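Side-chain contact in soluble inorganic pyrophosphatase (Toxoplasma gondii, PDB 5WRT), which probably hydrolyses inorganic pyrophosphate to phosphate in a magnesium-dependent reaction, as a soluble family I pyrophosphatase: residues V50-K55 with T70-D75. Sequence-based numbering, arbitrary orientation.
Sequences VVEIPK and TPIMQD
Glu52, whose CG lies 4.2 Å from CD1 of Ile72, accepts a hydrogen bond at OE2 from the backbone N-H of Met63. That bond goes to strand 57-63, the sheet neighbour of strand 72-74; between 50-55 and 70-75 themselves there is no hydrogen bond. The two strands point nearly the same way, 9° apart, but belong to different sheets with axes 8.5 Å from each other, and a side chain spans the distance. In Ile72, chi2 of 176° extends CD1 away from CA, into van der Waals contact with Val51 O at 3.7 Å and apolar contact with Val50 CG1 at 3.9 Å. Ile72 accounts for 69 of the 123 Å² buried, and it also packs on Met61 and Met63. On the other strand, Glu52 and Ile53 both make backbone hydrogen bonds to Tyr93, a classic beta bulge. The Glu52 side chain lies about 5 Å from that of the magnesium-binding Asp122 and about 4 Å from a bound magnesium ion, too far for direct coordination in this model. Its stem packed on Ile72 and its carboxylate held by Met63 are consistent with positioning Glu52, a magnesium ligand in a structure of this protein, beside the metal centre.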
loop_
_atom_site.group_PDB
_atom_site.type_symbol
_atom_site.label_atom_id
_atom_site.label_comp_id
_atom_site.label_asym_id
_atom_site.label_seq_id
_atom_site.Cartn_x
_atom_site.Cartn_y
_atom_site.Cartn_z
ATOM N N VAL A 50 -21.848 -3.515 4.805
ATOM C CA VAL A 50 -22.085 -3.882 3.415
ATOM C C VAL A 50 -20.724 -3.940 2.735
ATOM O O VAL A 50 -20.051 -2.918 2.581
ATOM C CB VAL A 50 -23.023 -2.890 2.715
ATOM C CG1 VAL A 50 -23.126 -3.213 1.229
ATOM C CG2 VAL A 50 -24.398 -2.910 3.366
ATOM N N VAL A 51 -20.313 -5.139 2.336
ATOM C CA VAL A 51 -19.010 -5.329 1.710
ATOM C C VAL A 51 -19.102 -4.871 0.261
ATOM O O VAL A 51 -19.887 -5.415 -0.523
ATOM C CB VAL A 51 -18.561 -6.793 1.802
ATOM C CG1 VAL A 51 -17.206 -6.978 1.134
ATOM C CG2 VAL A 51 -18.518 -7.243 3.254
ATOM N N GLU A 52 -18.297 -3.872 -0.096
ATOM C CA GLU A 52 -18.213 -3.393 -1.470
ATOM C C GLU A 52 -16.980 -3.922 -2.191
ATOM O O GLU A 52 -17.083 -4.407 -3.322
ATOM C CB GLU A 52 -18.216 -1.858 -1.499
ATOM C CG GLU A 52 -19.508 -1.219 -1.011
ATOM C CD GLU A 52 -19.401 0.291 -0.868
ATOM O OE1 GLU A 52 -18.295 0.790 -0.568
ATOM O OE2 GLU A 52 -20.425 0.982 -1.058
ATOM N N ILE A 53 -15.815 -3.844 -1.557
ATOM C CA ILE A 53 -14.566 -4.274 -2.178
ATOM C C ILE A 53 -13.994 -5.441 -1.384
ATOM O O ILE A 53 -13.577 -5.262 -0.230
ATOM C CB ILE A 53 -13.566 -3.111 -2.274
ATOM C CG1 ILE A 53 -14.097 -2.042 -3.232
ATOM C CG2 ILE A 53 -12.203 -3.615 -2.722
ATOM C CD1 ILE A 53 -13.289 -0.770 -3.236
ATOM N N PRO A 54 -13.955 -6.641 -1.955
ATOM C CA PRO A 54 -13.440 -7.796 -1.215
ATOM C C PRO A 54 -11.947 -7.691 -0.963
ATOM O O PRO A 54 -11.211 -7.023 -1.693
ATOM C CB PRO A 54 -13.750 -8.981 -2.138
ATOM C CG PRO A 54 -14.814 -8.491 -3.046
ATOM C CD PRO A 54 -14.530 -7.036 -3.250
ATOM N N LYS A 55 -11.516 -8.361 0.103
ATOM C CA LYS A 55 -10.100 -8.508 0.408
ATOM C C LYS A 55 -9.336 -9.007 -0.813
ATOM O O LYS A 55 -9.766 -9.945 -1.490
ATOM C CB LYS A 55 -9.939 -9.479 1.581
ATOM C CG LYS A 55 -8.515 -9.895 1.909
ATOM C CD LYS A 55 -8.520 -10.992 2.973
ATOM C CE LYS A 55 -7.224 -11.023 3.768
ATOM N NZ LYS A 55 -7.166 -9.936 4.791
ATOM N N THR A 70 -30.061 1.111 -4.810
ATOM C CA THR A 70 -28.657 1.398 -4.551
ATOM C C THR A 70 -27.743 0.178 -4.760
ATOM O O THR A 70 -27.078 -0.266 -3.842
ATOM C CB THR A 70 -28.470 1.957 -3.146
ATOM O OG1 THR A 70 -28.784 0.948 -2.179
ATOM C CG2 THR A 70 -29.386 3.149 -2.931
ATOM N N PRO A 71 -27.708 -0.363 -5.980
ATOM C CA PRO A 71 -26.882 -1.552 -6.222
ATOM C C PRO A 71 -25.398 -1.230 -6.178
ATOM O O PRO A 71 -24.974 -0.077 -6.274
ATOM C CB PRO A 71 -27.307 -1.994 -7.625
ATOM C CG PRO A 71 -27.714 -0.726 -8.291
ATOM C CD PRO A 71 -28.349 0.118 -7.217
ATOM N N ILE A 72 -24.602 -2.284 -6.040
ATOM C CA ILE A 72 -23.151 -2.158 -6.031
ATOM C C ILE A 72 -22.661 -2.401 -7.451
ATOM O O ILE A 72 -22.931 -3.453 -8.040
ATOM C CB ILE A 72 -22.508 -3.142 -5.041
ATOM C CG1 ILE A 72 -22.954 -2.828 -3.614
ATOM C CG2 ILE A 72 -20.987 -3.094 -5.143
ATOM C CD1 ILE A 72 -22.449 -3.813 -2.590
ATOM N N MET A 73 -21.937 -1.427 -7.996
ATOM C CA MET A 73 -21.368 -1.505 -9.333
ATOM C C MET A 73 -19.981 -0.889 -9.291
ATOM O O MET A 73 -19.588 -0.267 -8.300
ATOM C CB MET A 73 -22.242 -0.774 -10.365
ATOM C CG MET A 73 -23.722 -1.117 -10.316
ATOM S SD MET A 73 -24.676 -0.352 -11.644
ATOM C CE MET A 73 -23.999 -1.164 -13.091
ATOM N N GLN A 74 -19.232 -1.063 -10.374
ATOM C CA GLN A 74 -17.889 -0.507 -10.445
ATOM C C GLN A 74 -17.950 0.976 -10.787
ATOM O O GLN A 74 -18.708 1.398 -11.666
ATOM C CB GLN A 74 -17.046 -1.256 -11.476
ATOM C CG GLN A 74 -15.577 -0.866 -11.456
ATOM C CD GLN A 74 -14.696 -1.881 -12.152
ATOM O OE1 GLN A 74 -15.173 -2.913 -12.625
ATOM N NE2 GLN A 74 -13.399 -1.597 -12.212
ATOM N N ASP A 75 -17.154 1.767 -10.071
ATOM C CA ASP A 75 -17.098 3.201 -10.316
ATOM C C ASP A 75 -16.558 3.484 -11.714
ATOM O O ASP A 75 -15.766 2.718 -12.268
ATOM C CB ASP A 75 -16.225 3.880 -9.260
ATOM C CG ASP A 75 -16.367 5.390 -9.264
ATOM O OD1 ASP A 75 -17.476 5.885 -9.556
ATOM O OD2 ASP A 75 -15.370 6.081 -8.966
#